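Local coordinates for protein ecdysteroid-phosphate phosphatase (Bombyx mori, PDB 3C7T) that converts inactive ecdysteroid phosphates, above all ecdysone 22-phosphate, into active hormones by hydrolysis, and also dephosphorylates protein phosphotyrosine, here represented by its histidine phosphatase (PGM homology) domain, at residues H12-D17 against V225-L230; D37-L42 against P59-G64; A45-G50 against G129-T134; P116-F121 against V187-H192; P151-D156 against E170-A175. All blocks are in the same frame, centred on the assembly; numbering follows the deposited sequence.

Contact 1: H12-D17 against V225-L230. With WO4 (tungstate(VI)ion), chain E.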
# COMPACT_ATOMS: atom_id res chain seq x y z
N HIS A 12 -7.75 -5.17 11.70
CA HIS A 12 -7.15 -3.87 11.42
C HIS A 12 -6.05 -4.03 10.35
O HIS A 12 -5.57 -5.15 10.08
CB HIS A 12 -6.54 -3.33 12.70
CG HIS A 12 -5.51 -4.24 13.29
ND1 HIS A 12 -4.25 -4.41 12.74
CD2 HIS A 12 -5.57 -5.06 14.37
CE1 HIS A 12 -3.58 -5.30 13.47
NE2 HIS A 12 -4.37 -5.72 14.45
N GLY A 13 -5.63 -2.91 9.75
CA GLY A 13 -4.59 -2.93 8.74
C GLY A 13 -3.21 -2.94 9.38
O GLY A 13 -3.08 -3.09 10.60
N GLU A 14 -2.19 -2.78 8.54
CA GLU A 14 -0.77 -2.82 8.96
C GLU A 14 -0.46 -1.84 10.08
O GLU A 14 -0.80 -0.66 10.00
CB GLU A 14 0.12 -2.51 7.75
CG GLU A 14 1.62 -2.51 8.05
CD GLU A 14 2.48 -2.23 6.84
OE1 GLU A 14 2.59 -1.05 6.40
OE2 GLU A 14 3.09 -3.20 6.33
N ARG A 15 0.21 -2.34 11.13
CA ARG A 15 0.52 -1.52 12.32
C ARG A 15 1.89 -0.84 12.24
O ARG A 15 2.88 -1.49 11.85
CB ARG A 15 0.54 -2.44 13.56
CG ARG A 15 -0.85 -2.88 14.01
CD ARG A 15 -0.76 -4.00 14.99
NE ARG A 15 -0.10 -3.65 16.26
CZ ARG A 15 -0.24 -4.36 17.39
NH1 ARG A 15 -0.99 -5.45 17.41
NH2 ARG A 15 0.37 -3.97 18.52
N VAL A 16 1.98 0.42 12.68
CA VAL A 16 3.29 1.07 12.73
C VAL A 16 4.26 0.27 13.62
O VAL A 16 5.40 0.03 13.25
CB VAL A 16 3.20 2.54 13.26
CG1 VAL A 16 4.60 3.10 13.51
CG2 VAL A 16 2.43 3.42 12.25
N ASP A 17 3.82 -0.10 14.82
CA ASP A 17 4.73 -0.72 15.82
C ASP A 17 5.29 -2.09 15.37
O ASP A 17 6.37 -2.50 15.83
CB ASP A 17 4.10 -0.76 17.22
CG ASP A 17 2.89 -1.68 17.31
OD1 ASP A 17 2.36 -2.19 16.30
OD2 ASP A 17 2.40 -1.90 18.45
N VAL A 225 -4.92 -14.34 11.23
CA VAL A 225 -5.43 -13.95 9.91
C VAL A 225 -4.66 -12.69 9.44
O VAL A 225 -4.20 -11.90 10.27
CB VAL A 225 -6.95 -13.72 9.92
CG1 VAL A 225 -7.69 -15.01 10.38
CG2 VAL A 225 -7.34 -12.54 10.80
N PRO A 226 -4.51 -12.52 8.12
CA PRO A 226 -3.75 -11.38 7.57
C PRO A 226 -4.35 -10.00 7.91
O PRO A 226 -5.51 -9.90 8.29
CB PRO A 226 -3.85 -11.61 6.06
CG PRO A 226 -4.09 -13.10 5.92
CD PRO A 226 -4.98 -13.42 7.05
N TYR A 227 -3.55 -8.95 7.74
CA TYR A 227 -4.08 -7.60 7.94
C TYR A 227 -5.28 -7.38 7.03
O TYR A 227 -5.25 -7.78 5.86
CB TYR A 227 -3.02 -6.59 7.58
CG TYR A 227 -1.84 -6.46 8.53
CD1 TYR A 227 -2.04 -6.26 9.90
CD2 TYR A 227 -0.54 -6.40 8.03
CE1 TYR A 227 -0.96 -6.07 10.76
CE2 TYR A 227 0.56 -6.21 8.89
CZ TYR A 227 0.33 -6.04 10.25
OH TYR A 227 1.39 -5.83 11.11
N CYS A 228 -6.32 -6.74 7.58
CA CYS A 228 -7.59 -6.52 6.87
C CYS A 228 -8.20 -7.81 6.26
O CYS A 228 -8.93 -7.74 5.30
CB CYS A 228 -7.44 -5.42 5.81
SG CYS A 228 -7.24 -3.76 6.57
N ALA A 229 -7.91 -8.97 6.86
CA ALA A 229 -8.66 -10.19 6.56
C ALA A 229 -10.15 -9.93 6.83
O ALA A 229 -10.52 -9.37 7.87
CB ALA A 229 -8.19 -11.33 7.38
N LEU A 230 -10.98 -10.33 5.88
CA LEU A 230 -12.41 -10.07 5.93
C LEU A 230 -13.17 -11.38 6.03
O LEU A 230 -12.99 -12.30 5.22
CB LEU A 230 -12.85 -9.29 4.68
CG LEU A 230 -14.33 -8.93 4.58
CD1 LEU A 230 -14.77 -7.87 5.61
CD2 LEU A 230 -14.68 -8.46 3.16
W WO4 E . -3.93 -7.44 16.18
O1 WO4 E . -5.14 -8.52 15.14
O2 WO4 E . -3.47 -8.78 17.57
O3 WO4 E . -2.13 -6.96 15.49
O4 WO4 E . -4.73 -6.00 17.26

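Contact 2: D37-L42 against P59-G64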
# COMPACT_ATOMS: atom_id res chain seq x y z
N ASP A 37 9.62 8.51 7.50
CA ASP A 37 9.45 7.44 6.52
C ASP A 37 8.16 7.69 5.78
O ASP A 37 7.20 8.16 6.39
CB ASP A 37 9.38 6.08 7.23
CG ASP A 37 9.49 4.89 6.25
OD1 ASP A 37 10.63 4.53 5.88
OD2 ASP A 37 8.45 4.31 5.88
N LEU A 38 8.10 7.35 4.49
CA LEU A 38 6.88 7.62 3.71
C LEU A 38 5.69 6.79 4.15
O LEU A 38 4.56 7.18 3.92
CB LEU A 38 7.09 7.44 2.21
CG LEU A 38 8.11 8.34 1.58
CD1 LEU A 38 8.23 7.90 0.11
CD2 LEU A 38 7.66 9.81 1.69
N ASN A 39 5.95 5.63 4.77
CA ASN A 39 4.87 4.79 5.23
C ASN A 39 4.44 5.13 6.68
O ASN A 39 3.56 4.49 7.25
CB ASN A 39 5.28 3.30 5.06
CG ASN A 39 4.13 2.35 5.19
OD1 ASN A 39 3.00 2.65 4.79
ND2 ASN A 39 4.41 1.15 5.73
N LEU A 40 5.02 6.18 7.27
CA LEU A 40 4.55 6.67 8.57
C LEU A 40 3.42 7.71 8.43
O LEU A 40 3.30 8.37 7.37
CB LEU A 40 5.71 7.26 9.40
CG LEU A 40 6.69 6.26 10.02
CD1 LEU A 40 7.93 6.96 10.50
CD2 LEU A 40 6.04 5.49 11.16
N PRO A 41 2.61 7.89 9.48
CA PRO A 41 1.57 8.94 9.40
C PRO A 41 2.14 10.31 9.02
O PRO A 41 3.26 10.64 9.39
CB PRO A 41 1.01 8.98 10.82
CG PRO A 41 1.29 7.59 11.37
CD PRO A 41 2.59 7.18 10.78
N LEU A 42 1.37 11.10 8.27
CA LEU A 42 1.79 12.46 7.92
C LEU A 42 1.94 13.34 9.17
O LEU A 42 2.85 14.17 9.27
CB LEU A 42 0.76 13.08 6.97
CG LEU A 42 0.72 12.51 5.55
CD1 LEU A 42 -0.47 13.07 4.78
CD2 LEU A 42 2.02 12.83 4.85
N PRO A 59 -0.60 3.74 15.73
CA PRO A 59 -1.37 4.10 14.52
C PRO A 59 -1.24 3.00 13.46
O PRO A 59 -0.34 2.15 13.56
CB PRO A 59 -0.62 5.33 14.00
CG PRO A 59 0.23 5.81 15.13
CD PRO A 59 0.59 4.58 15.90
N LEU A 60 -2.09 3.04 12.44
CA LEU A 60 -1.80 2.32 11.19
C LEU A 60 -0.70 3.03 10.41
O LEU A 60 -0.58 4.25 10.50
CB LEU A 60 -3.03 2.29 10.28
CG LEU A 60 -4.32 1.63 10.72
CD1 LEU A 60 -5.34 1.79 9.60
CD2 LEU A 60 -4.06 0.13 11.04
N THR A 61 0.03 2.27 9.60
CA THR A 61 0.93 2.82 8.59
C THR A 61 0.06 3.40 7.47
O THR A 61 -1.16 3.17 7.45
CB THR A 61 1.80 1.71 7.98
OG1 THR A 61 0.95 0.71 7.43
CG2 THR A 61 2.69 1.10 9.09
N ARG A 62 0.69 4.13 6.55
CA ARG A 62 0.01 4.57 5.31
C ARG A 62 -0.58 3.36 4.58
O ARG A 62 -1.72 3.41 4.11
CB ARG A 62 0.94 5.39 4.40
CG ARG A 62 1.38 6.77 4.97
CD ARG A 62 0.21 7.74 5.18
NE ARG A 62 -0.51 8.02 3.93
CZ ARG A 62 -0.18 8.96 3.05
NH1 ARG A 62 0.89 9.69 3.22
NH2 ARG A 62 -0.92 9.12 1.94
N LEU A 63 0.20 2.28 4.49
CA LEU A 63 -0.26 1.08 3.82
C LEU A 63 -1.48 0.52 4.56
O LEU A 63 -2.41 0.03 3.94
CB LEU A 63 0.84 0.02 3.80
CG LEU A 63 0.45 -1.32 3.18
CD1 LEU A 63 -0.33 -1.13 1.85
CD2 LEU A 63 1.67 -2.19 3.01
N GLY A 64 -1.47 0.58 5.88
CA GLY A 64 -2.60 0.06 6.68
C GLY A 64 -3.92 0.76 6.36
O GLY A 64 -4.95 0.12 6.22
O HOH W 1 3.42 9.29 4.95

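Contact 3: A45-G50 against G129-T134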
# COMPACT_ATOMS: atom_id res chain seq x y z
N ALA A 45 -2.31 13.18 15.60
CA ALA A 45 -3.27 14.01 16.32
C ALA A 45 -2.91 14.08 17.79
O ALA A 45 -2.34 13.14 18.35
CB ALA A 45 -4.68 13.44 16.18
N HIS A 46 -3.26 15.20 18.42
CA HIS A 46 -3.06 15.31 19.84
C HIS A 46 -3.86 14.23 20.59
O HIS A 46 -5.00 13.90 20.23
CB HIS A 46 -3.47 16.70 20.32
CG HIS A 46 -3.57 16.81 21.81
ND1 HIS A 46 -2.45 16.86 22.62
CD2 HIS A 46 -4.64 16.87 22.64
CE1 HIS A 46 -2.83 16.94 23.89
NE2 HIS A 46 -4.16 16.96 23.92
N ARG A 47 -3.25 13.67 21.62
CA ARG A 47 -3.97 12.78 22.54
C ARG A 47 -3.45 13.04 23.94
O ARG A 47 -2.30 13.47 24.11
CB ARG A 47 -3.78 11.31 22.15
CG ARG A 47 -2.34 10.81 22.21
CD ARG A 47 -2.25 9.38 21.68
NE ARG A 47 -2.94 8.40 22.52
CZ ARG A 47 -3.21 7.16 22.12
NH1 ARG A 47 -2.89 6.77 20.89
NH2 ARG A 47 -3.83 6.31 22.93
N ALA A 48 -4.29 12.78 24.93
CA ALA A 48 -3.93 13.09 26.32
C ALA A 48 -2.64 12.42 26.76
O ALA A 48 -1.86 13.01 27.51
CB ALA A 48 -5.07 12.70 27.25
N GLY A 49 -2.39 11.20 26.28
CA GLY A 49 -1.21 10.44 26.67
C GLY A 49 0.03 10.82 25.87
O GLY A 49 1.09 10.30 26.11
N GLY A 50 -0.11 11.74 24.92
CA GLY A 50 1.03 12.19 24.11
C GLY A 50 1.80 11.04 23.48
O GLY A 50 1.22 9.99 23.18
N GLY A 129 0.54 -1.74 28.27
CA GLY A 129 0.02 -0.42 28.58
C GLY A 129 -1.31 -0.32 27.85
O GLY A 129 -1.41 -0.75 26.70
N ILE A 130 -2.34 0.17 28.54
CA ILE A 130 -3.62 0.45 27.89
C ILE A 130 -3.90 1.96 27.89
O ILE A 130 -3.92 2.60 28.93
CB ILE A 130 -4.81 -0.35 28.52
CG1 ILE A 130 -4.67 -1.85 28.18
CG2 ILE A 130 -6.15 0.18 28.02
CD1 ILE A 130 -5.55 -2.79 29.01
N ASP A 131 -4.09 2.52 26.69
CA ASP A 131 -4.25 3.95 26.54
C ASP A 131 -5.10 4.15 25.29
O ASP A 131 -4.63 3.90 24.17
CB ASP A 131 -2.86 4.62 26.41
CG ASP A 131 -2.93 6.16 26.45
OD1 ASP A 131 -3.77 6.75 25.73
OD2 ASP A 131 -2.13 6.76 27.20
N PHE A 132 -6.36 4.53 25.48
CA PHE A 132 -7.29 4.74 24.36
C PHE A 132 -7.52 6.22 24.12
O PHE A 132 -7.60 7.01 25.08
CB PHE A 132 -8.64 4.04 24.59
CG PHE A 132 -8.53 2.55 24.69
CD1 PHE A 132 -7.82 1.82 23.74
CD2 PHE A 132 -9.15 1.87 25.72
CE1 PHE A 132 -7.72 0.44 23.84
CE2 PHE A 132 -9.05 0.47 25.83
CZ PHE A 132 -8.34 -0.24 24.88
N MET A 133 -7.66 6.61 22.85
CA MET A 133 -8.06 7.98 22.54
C MET A 133 -9.56 8.09 22.74
O MET A 133 -10.30 7.16 22.43
CB MET A 133 -7.66 8.41 21.13
CG MET A 133 -6.15 8.64 20.96
SD MET A 133 -5.59 8.89 19.24
CE MET A 133 -6.24 10.53 18.89
N THR A 134 -10.00 9.23 23.28
CA THR A 134 -11.42 9.43 23.54
C THR A 134 -12.13 9.67 22.21
O THR A 134 -11.49 10.12 21.27
CB THR A 134 -11.63 10.67 24.45
OG1 THR A 134 -11.08 11.83 23.80
CG2 THR A 134 -10.92 10.47 25.78
O HOH W 2 -4.12 9.16 25.01

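Contact 4: P116-F121 against V187-H192. With WO4 (tungstate(VI)ion), chain E.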
# COMPACT_ATOMS: atom_id res chain seq x y z
N PRO A 116 -15.87 -1.01 23.31
CA PRO A 116 -14.85 -1.75 24.08
C PRO A 116 -15.12 -3.26 24.16
O PRO A 116 -14.19 -4.05 24.40
CB PRO A 116 -14.91 -1.08 25.46
CG PRO A 116 -15.47 0.29 25.17
CD PRO A 116 -16.49 0.07 24.11
N GLY A 117 -16.35 -3.68 23.91
CA GLY A 117 -16.66 -5.11 23.86
C GLY A 117 -15.79 -5.82 22.84
O GLY A 117 -15.48 -7.00 23.01
N LEU A 118 -15.37 -5.10 21.81
CA LEU A 118 -14.56 -5.65 20.72
C LEU A 118 -13.06 -5.68 20.99
O LEU A 118 -12.30 -6.22 20.18
CB LEU A 118 -14.86 -4.88 19.41
CG LEU A 118 -16.32 -4.95 18.90
CD1 LEU A 118 -16.43 -4.11 17.64
CD2 LEU A 118 -16.78 -6.39 18.65
N PHE A 119 -12.61 -5.11 22.12
CA PHE A 119 -11.17 -5.08 22.39
C PHE A 119 -10.57 -6.49 22.55
O PHE A 119 -11.25 -7.42 23.01
CB PHE A 119 -10.82 -4.15 23.58
CG PHE A 119 -9.34 -3.90 23.73
CD1 PHE A 119 -8.64 -3.19 22.77
CD2 PHE A 119 -8.65 -4.37 24.86
CE1 PHE A 119 -7.26 -2.96 22.90
CE2 PHE A 119 -7.27 -4.14 25.01
CZ PHE A 119 -6.58 -3.43 24.03
N GLU A 120 -9.30 -6.64 22.16
CA GLU A 120 -8.58 -7.89 22.22
C GLU A 120 -8.51 -8.44 23.65
O GLU A 120 -8.83 -7.74 24.61
CB GLU A 120 -7.16 -7.69 21.68
CG GLU A 120 -6.25 -6.89 22.61
CD GLU A 120 -4.86 -6.65 22.03
OE1 GLU A 120 -4.63 -7.03 20.85
OE2 GLU A 120 -3.99 -6.11 22.78
N PHE A 121 -8.11 -9.70 23.77
CA PHE A 121 -7.95 -10.36 25.06
C PHE A 121 -6.88 -9.67 25.89
O PHE A 121 -5.75 -9.47 25.43
CB PHE A 121 -7.61 -11.84 24.78
CG PHE A 121 -7.35 -12.68 26.00
CD1 PHE A 121 -8.00 -12.44 27.22
CD2 PHE A 121 -6.48 -13.77 25.91
CE1 PHE A 121 -7.75 -13.24 28.32
CE2 PHE A 121 -6.23 -14.56 27.00
CZ PHE A 121 -6.87 -14.30 28.21
N VAL A 187 -23.89 -4.91 8.78
CA VAL A 187 -23.08 -4.63 9.97
C VAL A 187 -21.63 -5.03 9.70
O VAL A 187 -21.37 -6.03 9.03
CB VAL A 187 -23.59 -5.42 11.18
CG1 VAL A 187 -22.75 -5.16 12.44
CG2 VAL A 187 -25.04 -5.09 11.46
N ILE A 188 -20.70 -4.25 10.25
CA ILE A 188 -19.27 -4.61 10.27
C ILE A 188 -18.63 -4.37 11.64
O ILE A 188 -18.85 -3.34 12.28
CB ILE A 188 -18.46 -3.95 9.13
CG1 ILE A 188 -17.05 -4.57 9.04
CG2 ILE A 188 -18.41 -2.42 9.27
CD1 ILE A 188 -16.30 -4.28 7.72
N PHE A 189 -17.89 -5.38 12.09
CA PHE A 189 -17.12 -5.33 13.33
C PHE A 189 -15.65 -5.23 12.93
O PHE A 189 -15.14 -6.13 12.25
CB PHE A 189 -17.29 -6.61 14.13
CG PHE A 189 -18.72 -6.86 14.59
CD1 PHE A 189 -19.34 -5.96 15.46
CD2 PHE A 189 -19.39 -8.00 14.17
CE1 PHE A 189 -20.65 -6.18 15.90
CE2 PHE A 189 -20.72 -8.25 14.61
CZ PHE A 189 -21.34 -7.32 15.46
N ILE A 190 -15.00 -4.14 13.31
CA ILE A 190 -13.62 -3.88 12.89
C ILE A 190 -12.74 -3.96 14.10
O ILE A 190 -12.87 -3.17 15.05
CB ILE A 190 -13.50 -2.54 12.14
CG1 ILE A 190 -14.33 -2.65 10.85
CG2 ILE A 190 -12.01 -2.22 11.86
CD1 ILE A 190 -14.62 -1.34 10.14
N GLY A 191 -11.85 -4.94 14.10
CA GLY A 191 -11.14 -5.30 15.33
C GLY A 191 -9.80 -5.96 15.10
O GLY A 191 -8.93 -5.44 14.41
N HIS A 192 -9.65 -7.13 15.71
CA HIS A 192 -8.38 -7.80 15.89
C HIS A 192 -8.46 -9.13 15.12
O HIS A 192 -9.50 -9.44 14.55
CB HIS A 192 -8.15 -8.01 17.40
CG HIS A 192 -8.18 -6.73 18.18
ND1 HIS A 192 -7.09 -5.88 18.27
CD2 HIS A 192 -9.17 -6.14 18.89
CE1 HIS A 192 -7.42 -4.83 19.00
NE2 HIS A 192 -8.67 -4.97 19.40
W WO4 E . -3.93 -7.44 16.18
O1 WO4 E . -5.14 -8.52 15.14
O2 WO4 E . -3.47 -8.78 17.57
O3 WO4 E . -2.13 -6.96 15.49
O4 WO4 E . -4.73 -6.00 17.26

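Contact 5: P151-D156 against E170-A175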
# COMPACT_ATOMS: atom_id res chain seq x y z
N PRO A 151 -21.76 2.44 24.60
CA PRO A 151 -21.24 1.08 24.39
C PRO A 151 -21.96 -0.00 25.17
O PRO A 151 -22.43 0.24 26.28
CB PRO A 151 -19.79 1.18 24.90
CG PRO A 151 -19.47 2.63 24.88
CD PRO A 151 -20.75 3.33 25.19
N TYR A 152 -22.03 -1.20 24.58
CA TYR A 152 -22.61 -2.36 25.24
C TYR A 152 -21.79 -2.86 26.42
O TYR A 152 -22.34 -3.40 27.38
CB TYR A 152 -22.82 -3.51 24.26
CG TYR A 152 -23.78 -3.18 23.16
CD1 TYR A 152 -25.12 -2.87 23.44
CD2 TYR A 152 -23.36 -3.18 21.83
CE1 TYR A 152 -26.01 -2.56 22.41
CE2 TYR A 152 -24.24 -2.87 20.80
CZ TYR A 152 -25.56 -2.57 21.10
OH TYR A 152 -26.42 -2.28 20.09
N VAL A 153 -20.47 -2.69 26.32
CA VAL A 153 -19.53 -3.16 27.32
C VAL A 153 -18.68 -2.01 27.81
O VAL A 153 -18.09 -1.26 27.03
CB VAL A 153 -18.62 -4.31 26.79
CG1 VAL A 153 -17.52 -4.62 27.77
CG2 VAL A 153 -19.45 -5.57 26.51
N GLU A 154 -18.67 -1.87 29.13
CA GLU A 154 -17.76 -1.01 29.85
C GLU A 154 -16.59 -1.90 30.19
O GLU A 154 -16.78 -3.02 30.68
CB GLU A 154 -18.46 -0.52 31.12
CG GLU A 154 -17.55 0.07 32.19
CD GLU A 154 -17.45 1.58 32.09
OE1 GLU A 154 -18.44 2.28 32.44
OE2 GLU A 154 -16.38 2.07 31.66
N MET A 155 -15.37 -1.44 29.94
CA MET A 155 -14.22 -2.29 30.20
C MET A 155 -13.08 -1.57 30.94
O MET A 155 -12.79 -0.40 30.67
CB MET A 155 -13.73 -2.91 28.89
CG MET A 155 -12.75 -4.04 29.04
SD MET A 155 -11.85 -4.18 27.51
CE MET A 155 -11.06 -2.56 27.42
N ASP A 156 -12.45 -2.28 31.87
CA ASP A 156 -11.39 -1.68 32.66
C ASP A 156 -9.98 -2.08 32.18
O ASP A 156 -9.82 -2.76 31.17
CB ASP A 156 -11.61 -1.97 34.15
CG ASP A 156 -11.05 -3.31 34.59
OD1 ASP A 156 -11.12 -4.29 33.80
OD2 ASP A 156 -10.55 -3.38 35.73
N GLU A 170 -19.02 -11.56 22.76
CA GLU A 170 -20.31 -12.13 22.41
C GLU A 170 -21.45 -11.20 22.82
O GLU A 170 -22.38 -11.00 22.04
CB GLU A 170 -20.46 -13.50 23.08
CG GLU A 170 -21.77 -14.23 22.74
CD GLU A 170 -21.89 -15.53 23.51
OE1 GLU A 170 -21.13 -16.46 23.20
OE2 GLU A 170 -22.74 -15.61 24.42
N VAL A 171 -21.38 -10.63 24.02
CA VAL A 171 -22.40 -9.67 24.48
C VAL A 171 -22.51 -8.51 23.49
O VAL A 171 -23.61 -8.19 23.04
CB VAL A 171 -22.11 -9.15 25.93
CG1 VAL A 171 -22.86 -7.87 26.25
CG2 VAL A 171 -22.46 -10.22 26.94
N ALA A 172 -21.36 -7.93 23.11
CA ALA A 172 -21.36 -6.77 22.21
C ALA A 172 -21.85 -7.15 20.81
O ALA A 172 -22.67 -6.44 20.24
CB ALA A 172 -19.96 -6.14 22.15
N MET A 173 -21.37 -8.27 20.28
CA MET A 173 -21.70 -8.67 18.92
C MET A 173 -23.15 -9.13 18.77
O MET A 173 -23.80 -8.81 17.78
CB MET A 173 -20.76 -9.76 18.43
CG MET A 173 -19.37 -9.24 18.09
SD MET A 173 -18.27 -10.57 17.57
CE MET A 173 -16.87 -9.64 16.92
N GLN A 174 -23.65 -9.86 19.76
CA GLN A 174 -25.07 -10.25 19.73
C GLN A 174 -25.99 -9.06 19.94
O GLN A 174 -27.01 -8.92 19.25
CB GLN A 174 -25.36 -11.34 20.75
CG GLN A 174 -24.60 -12.65 20.47
CD GLN A 174 -25.07 -13.78 21.36
OE1 GLN A 174 -25.62 -13.55 22.45
NE2 GLN A 174 -24.86 -15.01 20.92
N ALA A 175 -25.64 -8.19 20.88
CA ALA A 175 -26.40 -6.96 21.07
C ALA A 175 -26.49 -6.15 19.77
O ALA A 175 -27.59 -5.75 19.38
CB ALA A 175 -25.84 -6.13 22.20

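Contact 1: H12-D17 against V225-L230
The carbonyl oxygen of H12 is approached by two residues of the 225-230 loop: C228 N donates to H12 O at 3.1 Å, from above the carbonyl plane, and Y227 CA lies 3.6 Å from the same H12 O. With R11 before them, H12 and G13 make up the RHG motif of the histidine phosphatases, and the type II turn from P226 to A229 is fitted against it. C228 SG rests 3.5 Å from G13 CA, where a CB would be tight. The phenol of Y227 turns one face to E14, in a CH-pi contact with E14 CA 3.4 Å from the Y227 ring centroid and only 4° off its normal. At the rim, Y227 CE1 meets H12 CE1 at 3.8 Å, the two rings inclined by 52°. Replacing Y227 by an alanine would probably open a gap under E14 CA and leave the H12 imidazole without this neighbour. H12 has its CG between backbone N and carbonyl carbon (chi1 58°), and in that pose H12 ND1 donates almost straight to G13 O at 2.8 Å. The ring is thereby fixed with its other nitrogen facing the ligand: H12 NE2, on the phosphohistidine-forming residue, sits 2.5 Å from tungsten. R15 holds D17 side-on, R15 NE to D17 OD1 and R15 NH2 to D17 OD2, while R15 NH1 donates to tungstate O3 at 2.7 Å.

Contact 2: D37-L42 against P59-G64
The side-chain amide of N39 lies obliquely across T61, with N39 ND2 3.5 Å from T61 CB. With CG anti to the backbone N (chi1 -166°), the amide reaches the start of helix 62-77, where N39 OD1 accepts from L63 N at 2.8 Å in the carbonyl plane. N39 O takes the preceding amide, R62 N, at 3.0 Å. T61, the N-cap residue, adds a capping bond from G64 N to T61 OG1, so three early amides of the helix are satisfied; T61 OG1 and N39 ND2 also both bond to E14. R62 CG passes 3.4 Å from L38 O, and a water bridges L38 O, L40 O and R62 NH1, which also forms a salt bridge with E73 of the second subunit. Separately, P41 CG touches P59 CB at 4.0 Å. The loop 37-42 thus closes over the N-terminus of helix 62-77, with helix 16-19 packing on L40, P41 and T61, and helix 91-104 meeting P59 and L60.

Contact 3: A45-G50 against G129-T134
R47 and M133 bring their backbones closest, CA to CA 6.3 Å, where a type I turn from R47 to G50 faces the irregular 129-134 segment. The guanidinium of R47 carries the contact. R47 NH2 forms a salt bridge and hydrogen bond with D131 OD1 at 2.8 Å, the N-H...O angle being 151°; OD1 is met from above the carboxylate plane, and the two planar groups stand 71° apart. The same R47 NH2 makes a weak bond to D131 O, also 2.8 Å away. A water completes the polar link, accepting from R47 NE and G49 N and donating to D131 OD1 at 2.5 Å. In this domain of the histidine phosphatase superfamily, the contact ties the loop leading into helix 50-56 to the one leading into helix 135-140, some way outside the catalytic centre. M133 crosses R47 at about a right angle, with M133 CG 3.5 Å from R47 CZ, over the centre of one guanidinium face. A chi1 of 63° directs the R47 chain across to D131. Y54, in a cation-pi contact, and D57, through a second salt bridge to R47 NH2, also engage the guanidinium.

Contact 4: P116-F121 against V187-H192
E120 CB lies over the face of the H192 imidazole, 3.7 Å from the H192 ring centroid and nearly on its normal, a CH-pi contact. A chi1 of 71° then turns the rest of the extended E120 chain toward the ligand. F119 and H192 form a separate, oblique aromatic pair, F119 CD1 to H192 NE2 3.8 Å, with the ring planes at 86°.

Among the polar contacts, tungstate O4 and L118 O lie at the imidazole edge. H192 ND1 donates to tungstate O4 at 2.6 Å in a nearly straight bond of 169°, and H192 NE2 is hydrogen-bonded to S88 OG, so both ring nitrogens are engaged and the rotation of the ring is fixed. L118 O is 3.4 Å from H192 CD2. Apart from these, E120 OE1 stands 3.7 Å from tungstate O4, and E120 OE2 forms a salt bridge with K128.

H192, inferred to be an active-site residue, follows the C-terminal end of strand 187-191, in the parallel part of the sheet, where the histidine phosphatase fold places its phosphate pocket. A193 N and K224 bind the same tungstate.

Apolar packing occupies the strand side of the contact. L118 forks against F189, with both L118 CD1 and L118 CD2 4.1 Å from F189 CD1, and the two side chains cross at about a right angle. F189 rests in turn on V7 of strand 5-11.

Contact 5: P151-D156 against E170-A175
The methyl of A175 sits over the centre of the Y152 ring: A175 CB is 3.5 Å from the Y152 ring centroid and 8° off the ring normal, a CH-pi contact. Y152 CD2 also approaches A172 O, at 3.7 Å and obliquely, while Y152 CB lies 4.4 Å from A172 CB. V153 adds a second apolar foothold, with V153 CG2 4.1 Å from V171 CG1 and 4.4 Å from A172 CB. The receiving surface is one stripe of helix 162-179, where A172 and A175 are three residues apart, V171 and A175 four; A175 N bonds to V171 O at 3.0 Å, as in a regular alpha-helix. Small residues at 172 and 175 let the aromatic ring lie close to the helix backbone.

Farther out, polar partners fix both ends of Y152. Its CG is anti to the carbonyl carbon (chi1 -62°), which carries the ring along the helix until Y152 OH hydrogen-bonds D179 OD2. E115 receives the neighbouring amides, Y152 N on OE1 and V153 N on OE2, and so fixes the backbone there. A serine in place of Y152 would probably leave the A175 methyl without a ring beneath it and D179 without the phenol hydroxyl that reaches it.

M173 packs into helix 193-204, whereas V171, A172 and A175 form the outer face of helix 162-179, which flanks the central sheet of the alpha/beta histidine phosphatase fold.

How the contacts relate
Contacts 1 and 4 are buried and share the tungstate: strands 5-11 and 187-191 are neighbours in the sheet, and H12 N bonds to G191 O between them. Contact 2, also buried, is mostly backbone and helix capping; E14 joins it to contact 1 through T61 and N39, and both reach the second subunit. Contact 3 is partly buried and rests on charge and water, whereas contact 5 lies at the surface and is apolar between its segments. F132 of contact 3 touches F119 of contact 4 and M155 of contact 5. M173, on helix 162-179 of contact 5, meets L118 of contact 4. Contacts 2 and 5 lie on opposite sides of the chain's centre.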